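Local structure of disease resistance protein RRS1 (Arabidopsis thaliana, 4C6S) at residues Val13-Tyr18 with Asp39-Asp44; Met62-Asn67 with Asp76-Val81; Phe7-Cys12 with Ala52-Ala57; Cys68-Val73 with Asp105-Glu110. The protein acts as a plant immune receptor and W-box-binding transcription factor that, paired with RPS4, recognises bacterial effectors; this chain is its TIR domain. One frame throughout, in Å; residues are numbered along the deposited sequence.

Overall arrangement
All four contacts lie in the TIR domain, a flavodoxin-like fold with a five-stranded parallel sheet (order 2-1-3-4-5). Contact 2 is buried, its side-chain contacts apolar, with no hydrogen bond between the segments; it seats helix 74-82 on strand 59-65. Contacts 1, 3 and 4 are partly buried. Contact 3 packs helix 51-56 against strand 8-12, with a water joining backbones. Carboxylate-rich contact 1 joins the helical turn after strand 8-12 to the loop after strand 35-39 by one backbone N-H given to a carboxylate; contact 4 lays the loop after strand 59-65 on helix 104-113 by a proline-tryptophan stack. Contact 2 touches each of the others; the centres of contacts 3 and 4 are about 22 Å apart.

Contact 1 of 4, residues Val13-Tyr18 with Asp39-Asp44; sequences VEEVRY and DVDIDD
Val13 and Val40 bring the two backbones to 5.5 Å between their CA atoms, where residues 13-18 leave strand 8-12 for a short, weakly bonded helical turn and residues 39-42 fold into a type I beta turn. The turn is reinforced by an Asx turn: Asp39 OD1 accepts from Asp41 N at 2.8 Å, from above its carboxylate plane. Across the contact, Glu14 N gives a nearly straight bond (173°) to Asp41 OD2, 2.8 Å away, met on the anti side and somewhat out of the carboxylate plane. Asp41 CG stands anti to its own carbonyl carbon (chi1 -74°), which leaves OD2 facing the start of the helical turn. Glu15 bends back at chi2 and brings OE1 to 3.2 Å from Asp41 OD2; both are acceptors, so no bond is implied, and the close carboxylates may raise the proton affinity of one of them. The other oxygen, Asp41 OD1, is in a salt bridge with Lys77, which probably offsets part of that charge. Val13 CG1 also meets Val40 CG2 at 3.9 Å. Val40 also pairs by its backbone with Cys12 and packs on Phe78 and Val81, linking the ends of strands 8-12 and 35-39 to helix 74-82.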
loop_
_atom_site.group_PDB
_atom_site.type_symbol
_atom_site.label_atom_id
_atom_site.label_comp_id
_atom_site.label_asym_id
_atom_site.label_seq_id
_atom_site.Cartn_x
_atom_site.Cartn_y
_atom_site.Cartn_z
ATOM N N VAL A 13 -2.877 0.359 13.845
ATOM C CA VAL A 13 -4.263 0.773 14.035
ATOM C C VAL A 13 -5.099 0.268 12.856
ATOM O O VAL A 13 -4.554 -0.103 11.822
ATOM C CB VAL A 13 -4.389 2.296 14.188
ATOM C CG1 VAL A 13 -3.587 2.772 15.393
ATOM C CG2 VAL A 13 -3.905 2.990 12.929
ATOM N N GLU A 14 -6.420 0.247 13.011
ATOM C CA GLU A 14 -7.268 -0.400 12.010
ATOM C C GLU A 14 -7.208 0.294 10.657
ATOM O O GLU A 14 -7.308 -0.361 9.618
ATOM C CB GLU A 14 -8.713 -0.525 12.508
ATOM C CG GLU A 14 -9.424 0.795 12.690
ATOM C CD GLU A 14 -10.699 0.659 13.502
ATOM O OE1 GLU A 14 -11.180 -0.484 13.669
ATOM O OE2 GLU A 14 -11.212 1.697 13.976
ATOM N N GLU A 15 -6.995 1.611 10.672
ATOM C CA GLU A 15 -6.955 2.411 9.442
ATOM C C GLU A 15 -5.921 1.961 8.406
ATOM O O GLU A 15 -6.111 2.175 7.208
ATOM C CB GLU A 15 -6.743 3.901 9.764
ATOM C CG GLU A 15 -7.735 4.503 10.757
ATOM C CD GLU A 15 -7.323 4.324 12.220
ATOM O OE1 GLU A 15 -7.505 3.215 12.764
ATOM O OE2 GLU A 15 -6.827 5.298 12.835
ATOM N N VAL A 16 -4.822 1.352 8.847
ATOM C CA VAL A 16 -3.812 0.898 7.896
ATOM C C VAL A 16 -3.670 -0.616 7.833
ATOM O O VAL A 16 -2.831 -1.132 7.090
ATOM C CB VAL A 16 -2.448 1.529 8.201
ATOM C CG1 VAL A 16 -2.534 3.043 8.069
ATOM C CG2 VAL A 16 -1.995 1.136 9.611
ATOM N N ARG A 17 -4.501 -1.331 8.588
ATOM C CA ARG A 17 -4.461 -2.791 8.605
ATOM C C ARG A 17 -4.568 -3.426 7.206
ATOM O O ARG A 17 -3.841 -4.372 6.882
ATOM C CB ARG A 17 -5.585 -3.310 9.503
ATOM C CG ARG A 17 -5.794 -4.803 9.445
ATOM C CD ARG A 17 -4.605 -5.548 10.000
ATOM N NE ARG A 17 -4.715 -6.997 9.809
ATOM C CZ ARG A 17 -4.189 -7.658 8.777
ATOM N NH1 ARG A 17 -3.500 -7.007 7.837
ATOM N NH2 ARG A 17 -4.341 -8.972 8.689
ATOM N N TYR A 18 -5.459 -2.903 6.373
ATOM C CA TYR A 18 -5.739 -3.560 5.092
ATOM C C TYR A 18 -5.074 -2.841 3.922
ATOM O O TYR A 18 -5.245 -3.238 2.762
ATOM C CB TYR A 18 -7.242 -3.663 4.867
ATOM C CG TYR A 18 -7.919 -4.586 5.846
ATOM C CD1 TYR A 18 -7.725 -5.953 5.768
ATOM C CD2 TYR A 18 -8.712 -4.085 6.874
ATOM C CE1 TYR A 18 -8.328 -6.813 6.668
ATOM C CE2 TYR A 18 -9.326 -4.941 7.781
ATOM C CZ TYR A 18 -9.125 -6.301 7.670
ATOM O OH TYR A 18 -9.723 -7.165 8.561
ATOM N N ASP A 39 -4.118 -5.800 15.423
ATOM C CA ASP A 39 -4.799 -4.511 15.328
ATOM C C ASP A 39 -4.980 -4.001 16.754
ATOM O O ASP A 39 -5.693 -4.618 17.537
ATOM C CB ASP A 39 -6.162 -4.739 14.638
ATOM C CG ASP A 39 -7.017 -3.476 14.522
ATOM O OD1 ASP A 39 -6.709 -2.452 15.164
ATOM O OD2 ASP A 39 -8.035 -3.529 13.795
ATOM N N VAL A 40 -4.353 -2.873 17.099
ATOM C CA VAL A 40 -4.378 -2.395 18.483
ATOM C C VAL A 40 -5.718 -1.757 18.846
ATOM O O VAL A 40 -5.939 -1.390 19.999
ATOM C CB VAL A 40 -3.233 -1.382 18.790
ATOM C CG1 VAL A 40 -1.871 -2.021 18.558
ATOM C CG2 VAL A 40 -3.384 -0.130 17.934
ATOM N N ASP A 41 -6.605 -1.623 17.862
ATOM C CA ASP A 41 -7.897 -0.976 18.082
ATOM C C ASP A 41 -8.975 -1.950 18.546
ATOM O O ASP A 41 -10.122 -1.559 18.757
ATOM C CB ASP A 41 -8.373 -0.267 16.812
ATOM C CG ASP A 41 -7.614 1.011 16.540
ATOM O OD1 ASP A 41 -7.224 1.681 17.516
ATOM O OD2 ASP A 41 -7.419 1.345 15.357
ATOM N N ILE A 42 -8.621 -3.222 18.694
ATOM C CA ILE A 42 -9.611 -4.205 19.124
ATOM C C ILE A 42 -9.887 -4.101 20.627
ATOM O O ILE A 42 -9.121 -3.476 21.362
ATOM C CB ILE A 42 -9.255 -5.652 18.674
ATOM C CG1 ILE A 42 -7.805 -6.012 18.979
ATOM C CG2 ILE A 42 -9.421 -5.791 17.173
ATOM C CD1 ILE A 42 -7.467 -6.146 20.412
ATOM N N ASP A 43 -10.990 -4.698 21.069
ATOM C CA ASP A 43 -11.339 -4.725 22.486
ATOM C C ASP A 43 -10.236 -5.403 23.293
ATOM O O ASP A 43 -9.578 -6.318 22.799
ATOM C CB ASP A 43 -12.662 -5.469 22.675
ATOM C CG ASP A 43 -12.735 -6.734 21.844
ATOM O OD1 ASP A 43 -13.173 -6.660 20.676
ATOM O OD2 ASP A 43 -12.343 -7.801 22.354
ATOM N N ASP A 44 -10.033 -4.959 24.532
ATOM C CA ASP A 44 -8.989 -5.538 25.380
ATOM C C ASP A 44 -9.263 -7.005 25.717
ATOM O O ASP A 44 -8.379 -7.721 26.194
ATOM C CB ASP A 44 -8.781 -4.698 26.644
ATOM C CG ASP A 44 -7.878 -3.501 26.403
ATOM O OD1 ASP A 44 -8.374 -2.470 25.904
ATOM O OD2 ASP A 44 -6.668 -3.598 26.705
#

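Contact 2 of 4, residues Met62-Asn67 with Asp76-Val81; sequences MVLPGN and DKFAKV. With SO4 (sulfate ion), chain D.
In the beta-alpha-beta unit formed by strand 59-65, helix 74-82 and strand 92-98, Leu64 of the first strand lies against Phe78 of the helix. Leu64 CD2 stands over the middle of the ring, 3.6 Å from its centroid and 8° off the normal, a CH-pi contact. Pro65 CD approaches Phe78 CE2 at 3.6 Å and Val63 O comes to 3.4 Å from Phe78 CZ, both obliquely, on the same side of the ring plane as Leu64 CD2. With CG anti to its carbonyl carbon (chi1 -76°), Phe78 projects from the helix onto the strand. The axes of segments 62-65 and 76-81 run nearly antiparallel (168°), 10.3 Å apart at closest approach. This is the usual geometry of a crossover helix lying on a parallel sheet, here the one in the TIR fold. Toward the start of the strand segment, Met62 and Val81 lie alongside each other, pointing opposite ways, Met62 CG reaching Val81 CG1 at 4.1 Å. Val73 from an adjoining loop also packs on Phe78. Beyond the strand end, where Pro65 centres an inverse gamma turn, Asn67 N binds O4 of a sulfate ion at 3.1 Å; the sulfate probably comes from the crystallisation liquor.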
loop_
_atom_site.group_PDB
_atom_site.type_symbol
_atom_site.label_atom_id
_atom_site.label_comp_id
_atom_site.label_asym_id
_atom_site.label_seq_id
_atom_site.Cartn_x
_atom_site.Cartn_y
_atom_site.Cartn_z
ATOM N N MET A 62 6.186 -2.046 15.359
ATOM C CA MET A 62 5.053 -1.197 15.708
ATOM C C MET A 62 4.853 -0.175 14.606
ATOM O O MET A 62 5.715 0.675 14.389
ATOM C CB MET A 62 5.312 -0.476 17.030
ATOM C CG MET A 62 5.458 -1.452 18.198
ATOM S SD MET A 62 5.687 -0.679 19.815
ATOM C CE MET A 62 4.322 0.422 19.840
ATOM N N VAL A 63 3.743 -0.284 13.882
ATOM C CA VAL A 63 3.424 0.696 12.850
ATOM C C VAL A 63 2.530 1.731 13.481
ATOM O O VAL A 63 1.405 1.436 13.902
ATOM C CB VAL A 63 2.722 0.057 11.658
ATOM C CG1 VAL A 63 2.313 1.142 10.667
ATOM C CG2 VAL A 63 3.651 -0.955 11.003
ATOM N N LEU A 64 3.048 2.949 13.588
ATOM C CA LEU A 64 2.428 3.970 14.417
ATOM C C LEU A 64 1.689 4.958 13.544
ATOM O O LEU A 64 2.114 5.219 12.411
ATOM C CB LEU A 64 3.500 4.694 15.234
ATOM C CG LEU A 64 4.228 3.756 16.203
ATOM C CD1 LEU A 64 5.583 4.311 16.605
ATOM C CD2 LEU A 64 3.371 3.498 17.437
ATOM N N PRO A 65 0.562 5.489 14.050
ATOM C CA PRO A 65 -0.211 6.493 13.305
ATOM C C PRO A 65 0.466 7.852 13.416
ATOM O O PRO A 65 0.131 8.673 14.274
ATOM C CB PRO A 65 -1.565 6.490 14.014
ATOM C CG PRO A 65 -1.244 6.097 15.433
ATOM C CD PRO A 65 -0.069 5.145 15.345
ATOM N N GLY A 66 1.426 8.081 12.530
ATOM C CA GLY A 66 2.313 9.220 12.658
ATOM C C GLY A 66 1.680 10.574 12.456
ATOM O O GLY A 66 2.269 11.588 12.838
ATOM N N ASN A 67 0.491 10.606 11.856
ATOM C CA ASN A 67 -0.235 11.870 11.681
ATOM C C ASN A 67 -0.911 12.338 12.971
ATOM O O ASN A 67 -1.374 13.479 13.063
ATOM C CB ASN A 67 -1.294 11.716 10.588
ATOM C CG ASN A 67 -0.700 11.656 9.184
ATOM O OD1 ASN A 67 0.512 11.537 9.012
ATOM N ND2 ASN A 67 -1.561 11.740 8.173
ATOM N N ASP A 76 -2.571 5.019 25.280
ATOM C CA ASP A 76 -3.898 4.494 25.003
ATOM C C ASP A 76 -3.862 3.185 24.210
ATOM O O ASP A 76 -4.659 2.280 24.463
ATOM C CB ASP A 76 -4.715 5.538 24.244
ATOM C CG ASP A 76 -6.144 5.104 24.020
ATOM O OD1 ASP A 76 -6.726 4.470 24.928
ATOM O OD2 ASP A 76 -6.683 5.395 22.932
ATOM N N LYS A 77 -2.934 3.083 23.260
ATOM C CA LYS A 77 -2.982 1.997 22.282
ATOM C C LYS A 77 -1.710 1.173 22.150
ATOM O O LYS A 77 -1.779 -0.011 21.836
ATOM C CB LYS A 77 -3.328 2.550 20.897
ATOM C CG LYS A 77 -4.743 3.059 20.742
ATOM C CD LYS A 77 -5.028 3.431 19.295
ATOM C CE LYS A 77 -6.382 4.114 19.150
ATOM N NZ LYS A 77 -6.730 4.315 17.705
ATOM N N PHE A 78 -0.551 1.792 22.334
ATOM C CA PHE A 78 0.693 1.092 22.020
ATOM C C PHE A 78 1.545 0.701 23.231
ATOM O O PHE A 78 2.362 -0.211 23.130
ATOM C CB PHE A 78 1.502 1.871 20.979
ATOM C CG PHE A 78 0.951 1.747 19.574
ATOM C CD1 PHE A 78 1.331 0.691 18.754
ATOM C CD2 PHE A 78 0.027 2.662 19.091
ATOM C CE1 PHE A 78 0.837 0.557 17.449
ATOM C CE2 PHE A 78 -0.495 2.533 17.795
ATOM C CZ PHE A 78 -0.087 1.476 16.972
ATOM N N ALA A 79 1.353 1.367 24.370
ATOM C CA ALA A 79 2.058 0.960 25.587
ATOM C C ALA A 79 1.849 -0.530 25.867
ATOM O O ALA A 79 2.771 -1.221 26.291
ATOM C CB ALA A 79 1.615 1.787 26.791
ATOM N N LYS A 80 0.636 -1.020 25.622
ATOM C CA LYS A 80 0.326 -2.420 25.881
ATOM C C LYS A 80 1.069 -3.357 24.927
ATOM O O LYS A 80 1.244 -4.537 25.238
ATOM C CB LYS A 80 -1.184 -2.666 25.810
ATOM C CG LYS A 80 -1.779 -2.472 24.419
ATOM C CD LYS A 80 -3.301 -2.552 24.467
ATOM C CE LYS A 80 -3.884 -2.757 23.076
ATOM N NZ LYS A 80 -4.509 -1.540 22.504
ATOM N N VAL A 81 1.509 -2.836 23.779
ATOM C CA VAL A 81 2.303 -3.638 22.858
ATOM C C VAL A 81 3.750 -3.744 23.335
ATOM O O VAL A 81 4.326 -4.836 23.372
ATOM C CB VAL A 81 2.274 -3.074 21.418
ATOM C CG1 VAL A 81 3.185 -3.891 20.527
ATOM C CG2 VAL A 81 0.861 -3.111 20.876
HETATM S S SO4 D . -2.012 7.511 9.807
HETATM O O1 SO4 D . -2.154 7.753 8.372
HETATM O O2 SO4 D . -1.843 6.067 9.994
HETATM O O3 SO4 D . -3.226 7.941 10.496
HETATM O O4 SO4 D . -0.884 8.286 10.346
#

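Contact 3 of 4, residues Phe7-Cys12 with Ala52-Ala57; sequences FVCISC and AKIEKA
Lys56 O accepts from a water that in turn accepts from Phe7 N, both bonds 2.9 Å between the water oxygen and the protein atom, so the end of helix 51-56 and the residue leading into strand 8-12 are joined backbone to backbone. The Phe7 ring folds over the same helix end. Its chi1 of 69° sets CG between the backbone N and the carbonyl carbon and carries the ring across to Ala57, whose CA lies over one face, 3.9 Å from the centroid and 21° off the normal, toward the rim. At the ring's edge and near its plane, Lys53 O is 3.2 Å from Phe7 CE2; the positively polarised ring hydrogens there suit a carbonyl oxygen. Two residues on, Cys9 continues the interface: its CB touches Ala57 CB at 3.6 Å. The sulfur, anti to the Cys9 backbone N, reaches on to Ile54 CG1 at 3.8 Å. Around these, Cys9 is bonded through its backbone to strand 59-65, and Gln91 NE2 is bonded to both Ile54 O and Ala57 O. The result is a helix packed on an inner strand of a parallel alpha/beta sheet, just before the chain enters the adjacent strand, as expected in a TIR domain.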
loop_
_atom_site.group_PDB
_atom_site.type_symbol
_atom_site.label_atom_id
_atom_site.label_comp_id
_atom_site.label_asym_id
_atom_site.label_seq_id
_atom_site.Cartn_x
_atom_site.Cartn_y
_atom_site.Cartn_z
ATOM N N PHE A 7 9.298 -15.484 14.432
ATOM C CA PHE A 7 8.356 -14.740 13.609
ATOM C C PHE A 7 8.257 -13.288 14.045
ATOM O O PHE A 7 8.695 -12.924 15.140
ATOM C CB PHE A 7 6.978 -15.393 13.653
ATOM C CG PHE A 7 6.292 -15.281 14.987
ATOM C CD1 PHE A 7 6.517 -16.224 15.979
ATOM C CD2 PHE A 7 5.414 -14.236 15.244
ATOM C CE1 PHE A 7 5.877 -16.127 17.206
ATOM C CE2 PHE A 7 4.777 -14.130 16.459
ATOM C CZ PHE A 7 5.009 -15.079 17.448
ATOM N N VAL A 8 7.655 -12.467 13.189
ATOM C CA VAL A 8 7.522 -11.050 13.444
ATOM C C VAL A 8 6.080 -10.732 13.792
ATOM O O VAL A 8 5.161 -11.291 13.194
ATOM C CB VAL A 8 7.929 -10.242 12.189
ATOM C CG1 VAL A 8 7.638 -8.750 12.380
ATOM C CG2 VAL A 8 9.389 -10.484 11.864
ATOM N N CYS A 9 5.865 -9.856 14.769
ATOM C CA CYS A 9 4.508 -9.383 15.017
ATOM C C CYS A 9 4.405 -7.923 14.628
ATOM O O CYS A 9 5.121 -7.094 15.170
ATOM C CB CYS A 9 4.110 -9.549 16.483
ATOM S SG CYS A 9 2.425 -8.968 16.834
ATOM N N ILE A 10 3.513 -7.614 13.694
ATOM C CA ILE A 10 3.275 -6.221 13.312
ATOM C C ILE A 10 2.044 -5.718 14.036
ATOM O O ILE A 10 0.969 -6.309 13.893
ATOM C CB ILE A 10 2.985 -6.103 11.819
ATOM C CG1 ILE A 10 4.128 -6.684 10.991
ATOM C CG2 ILE A 10 2.722 -4.619 11.456
ATOM C CD1 ILE A 10 3.724 -6.986 9.546
ATOM N N SER A 11 2.180 -4.638 14.806
ATOM C CA SER A 11 1.016 -4.032 15.457
ATOM C C SER A 11 0.680 -2.729 14.744
ATOM O O SER A 11 1.584 -2.026 14.291
ATOM C CB SER A 11 1.292 -3.771 16.934
ATOM O OG SER A 11 2.548 -3.137 17.102
ATOM N N CYS A 12 -0.611 -2.419 14.630
ATOM C CA CYS A 12 -1.051 -1.220 13.903
ATOM C C CYS A 12 -2.451 -0.819 14.304
ATOM O O CYS A 12 -3.140 -1.556 15.015
ATOM C CB CYS A 12 -1.009 -1.457 12.380
ATOM S SG CYS A 12 -2.196 -2.714 11.789
ATOM N N ALA A 52 -0.052 -13.273 23.390
ATOM C CA ALA A 52 0.938 -14.316 23.134
ATOM C C ALA A 52 1.667 -14.109 21.802
ATOM O O ALA A 52 2.869 -14.368 21.711
ATOM C CB ALA A 52 0.278 -15.689 23.172
ATOM N N LYS A 53 0.939 -13.655 20.780
ATOM C CA LYS A 53 1.520 -13.383 19.465
ATOM C C LYS A 53 2.656 -12.377 19.598
ATOM O O LYS A 53 3.716 -12.529 18.988
ATOM C CB LYS A 53 0.470 -12.791 18.519
ATOM C CG LYS A 53 -0.648 -13.719 18.047
ATOM C CD LYS A 53 -1.825 -12.854 17.586
ATOM C CE LYS A 53 -2.454 -13.330 16.289
ATOM N NZ LYS A 53 -3.136 -12.190 15.586
ATOM N N ILE A 54 2.417 -11.339 20.394
ATOM C CA ILE A 54 3.387 -10.267 20.566
ATOM C C ILE A 54 4.533 -10.755 21.441
ATOM O O ILE A 54 5.701 -10.607 21.089
ATOM C CB ILE A 54 2.752 -9.012 21.210
ATOM C CG1 ILE A 54 1.470 -8.619 20.474
ATOM C CG2 ILE A 54 3.735 -7.849 21.211
ATOM C CD1 ILE A 54 0.829 -7.339 20.990
ATOM N N GLU A 55 4.191 -11.359 22.573
ATOM C CA GLU A 55 5.199 -11.845 23.504
ATOM C C GLU A 55 6.167 -12.858 22.886
ATOM O O GLU A 55 7.366 -12.828 23.165
ATOM C CB GLU A 55 4.520 -12.439 24.743
ATOM C CG GLU A 55 3.868 -11.376 25.617
ATOM C CD GLU A 55 2.979 -11.961 26.690
ATOM O OE1 GLU A 55 2.365 -13.019 26.446
ATOM O OE2 GLU A 55 2.889 -11.350 27.774
ATOM N N LYS A 56 5.650 -13.746 22.041
ATOM C CA LYS A 56 6.474 -14.806 21.472
ATOM C C LYS A 56 7.221 -14.369 20.211
ATOM O O LYS A 56 8.070 -15.102 19.709
ATOM C CB LYS A 56 5.635 -16.045 21.165
ATOM C CG LYS A 56 5.062 -16.744 22.384
ATOM C CD LYS A 56 4.516 -18.107 21.990
ATOM C CE LYS A 56 3.949 -18.854 23.184
ATOM N NZ LYS A 56 3.290 -20.119 22.758
ATOM N N ALA A 57 6.907 -13.183 19.701
ATOM C CA ALA A 57 7.569 -12.686 18.487
ATOM C C ALA A 57 9.049 -12.378 18.729
ATOM O O ALA A 57 9.416 -11.813 19.763
ATOM C CB ALA A 57 6.846 -11.451 17.938
HETATM O O HOH W 1 9.452 -15.893 17.327
#

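Contact 4 of 4, residues Cys68-Val73 with Asp105-Glu110; sequences CDPSEV and DQWLSE
The loop that leads from strand 59-65 to helix 74-82 rests on helix 104-113 through Pro70 and Trp107, a proline-on-indole CH-pi stack. Pro70 CB sits over the centre of the six-membered ring, 3.7 Å from its centroid and only 5° off the normal, while Pro70 CD lies nearer the pyrrole nitrogen. The indole is also held at its rim: Trp107 NE1 donates to Cys68 O at 2.7 Å, nearly in line with the carbonyl but bent at the hydrogen (135°), the oxygen lying 30° out of the ring plane. At the benzene end Val73 CG1 touches Trp107 CH2 at 3.8 Å, in the plane of the ring. Loop residues thus meet the indole on one face and at two places on its edge, and Leu64 and Leu97 of neighbouring strands of the parallel TIR sheet pack on it too. An Asx turn shapes the loop: Asp69 OD1 takes the N-H of Ser71 (N to OD1 2.9 Å), well out of the carboxylate plane. Pro70 is flanked along the helix: its CG lies 3.6 Å from Gln106 O, and its CB is 3.7 Å from Glu110 CG. Bent at chi2, Glu110 keeps its OE1 beside the proline, while OE2 forms a salt bridge with Arg114.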
loop_
_atom_site.group_PDB
_atom_site.type_symbol
_atom_site.label_atom_id
_atom_site.label_comp_id
_atom_site.label_asym_id
_atom_site.label_seq_id
_atom_site.Cartn_x
_atom_site.Cartn_y
_atom_site.Cartn_z
ATOM N N CYS A 68 -0.979 11.448 13.959
ATOM C CA CYS A 68 -1.691 11.736 15.206
ATOM C C CYS A 68 -0.748 12.137 16.332
ATOM O O CYS A 68 0.403 11.728 16.369
ATOM C CB CYS A 68 -2.510 10.528 15.661
ATOM S SG CYS A 68 -3.605 9.845 14.403
ATOM N N ASP A 69 -1.270 12.932 17.260
ATOM C CA ASP A 69 -0.518 13.360 18.440
ATOM C C ASP A 69 -0.176 12.132 19.292
ATOM O O ASP A 69 -1.077 11.416 19.747
ATOM C CB ASP A 69 -1.370 14.343 19.239
ATOM C CG ASP A 69 -0.625 14.984 20.408
ATOM O OD1 ASP A 69 0.461 14.502 20.813
ATOM O OD2 ASP A 69 -1.155 15.988 20.929
ATOM N N PRO A 70 1.129 11.873 19.502
ATOM C CA PRO A 70 1.514 10.703 20.303
ATOM C C PRO A 70 0.903 10.733 21.704
ATOM O O PRO A 70 0.715 9.670 22.300
ATOM C CB PRO A 70 3.047 10.804 20.385
ATOM C CG PRO A 70 3.404 12.181 19.858
ATOM C CD PRO A 70 2.298 12.563 18.927
ATOM N N SER A 71 0.567 11.921 22.207
ATOM C CA SER A 71 0.023 12.032 23.551
ATOM C C SER A 71 -1.383 11.453 23.647
ATOM O O SER A 71 -1.883 11.230 24.746
ATOM C CB SER A 71 0.004 13.491 24.012
ATOM O OG SER A 71 -1.069 14.177 23.398
ATOM N N GLU A 72 -2.023 11.225 22.502
ATOM C CA GLU A 72 -3.365 10.642 22.477
ATOM C C GLU A 72 -3.346 9.214 21.952
ATOM O O GLU A 72 -4.389 8.561 21.870
ATOM C CB GLU A 72 -4.292 11.456 21.581
ATOM C CG GLU A 72 -4.408 12.915 21.924
ATOM C CD GLU A 72 -5.431 13.603 21.053
ATOM O OE1 GLU A 72 -5.083 13.986 19.914
ATOM O OE2 GLU A 72 -6.588 13.743 21.503
ATOM N N VAL A 73 -2.164 8.741 21.581
ATOM C CA VAL A 73 -2.028 7.434 20.946
ATOM C C VAL A 73 -1.237 6.438 21.791
ATOM O O VAL A 73 -1.656 5.291 21.957
ATOM C CB VAL A 73 -1.346 7.561 19.567
ATOM C CG1 VAL A 73 -0.991 6.192 19.010
ATOM C CG2 VAL A 73 -2.249 8.322 18.607
ATOM N N ASP A 105 8.588 15.527 14.723
ATOM C CA ASP A 105 9.345 15.885 15.926
ATOM C C ASP A 105 8.678 15.370 17.200
ATOM O O ASP A 105 9.354 14.914 18.129
ATOM C CB ASP A 105 9.522 17.396 16.021
ATOM C CG ASP A 105 10.381 17.953 14.909
ATOM O OD1 ASP A 105 11.159 17.172 14.322
ATOM O OD2 ASP A 105 10.279 19.170 14.636
ATOM N N GLN A 106 7.353 15.456 17.244
ATOM C CA GLN A 106 6.592 14.933 18.379
ATOM C C GLN A 106 6.767 13.432 18.563
ATOM O O GLN A 106 6.946 12.949 19.688
ATOM C CB GLN A 106 5.104 15.287 18.231
ATOM C CG GLN A 106 4.810 16.781 18.274
ATOM C CD GLN A 106 4.714 17.429 16.902
ATOM O OE1 GLN A 106 5.406 17.039 15.955
ATOM N NE2 GLN A 106 3.849 18.429 16.789
ATOM N N TRP A 107 6.715 12.685 17.467
ATOM C CA TRP A 107 6.881 11.240 17.550
ATOM C C TRP A 107 8.315 10.839 17.859
ATOM O O TRP A 107 8.545 9.878 18.578
ATOM C CB TRP A 107 6.400 10.555 16.266
ATOM C CG TRP A 107 4.948 10.227 16.329
ATOM C CD1 TRP A 107 3.922 10.877 15.702
ATOM C CD2 TRP A 107 4.348 9.197 17.121
ATOM N NE1 TRP A 107 2.721 10.300 16.040
ATOM C CE2 TRP A 107 2.956 9.262 16.908
ATOM C CE3 TRP A 107 4.856 8.216 17.976
ATOM C CZ2 TRP A 107 2.062 8.375 17.518
ATOM C CZ3 TRP A 107 3.970 7.337 18.581
ATOM C CH2 TRP A 107 2.590 7.426 18.351
ATOM N N LEU A 108 9.287 11.574 17.336
ATOM C CA LEU A 108 10.681 11.228 17.640
ATOM C C LEU A 108 10.952 11.425 19.137
ATOM O O LEU A 108 11.642 10.611 19.770
ATOM C CB LEU A 108 11.646 12.053 16.791
ATOM C CG LEU A 108 11.596 11.693 15.307
ATOM C CD1 LEU A 108 12.585 12.542 14.529
ATOM C CD2 LEU A 108 11.896 10.222 15.121
ATOM N N SER A 109 10.376 12.484 19.701
ATOM C CA SER A 109 10.480 12.747 21.138
ATOM C C SER A 109 9.832 11.610 21.916
ATOM O O SER A 109 10.410 11.073 22.873
ATOM C CB SER A 109 9.798 14.070 21.483
ATOM O OG SER A 109 9.845 14.308 22.882
ATOM N N GLU A 110 8.624 11.249 21.499
ATOM C CA GLU A 110 7.885 10.171 22.138
ATOM C C GLU A 110 8.698 8.883 22.130
ATOM O O GLU A 110 8.878 8.251 23.174
ATOM C CB GLU A 110 6.542 9.962 21.437
ATOM C CG GLU A 110 5.680 8.839 22.044
ATOM C CD GLU A 110 5.007 9.223 23.352
ATOM O OE1 GLU A 110 4.790 10.430 23.602
ATOM O OE2 GLU A 110 4.674 8.306 24.134
#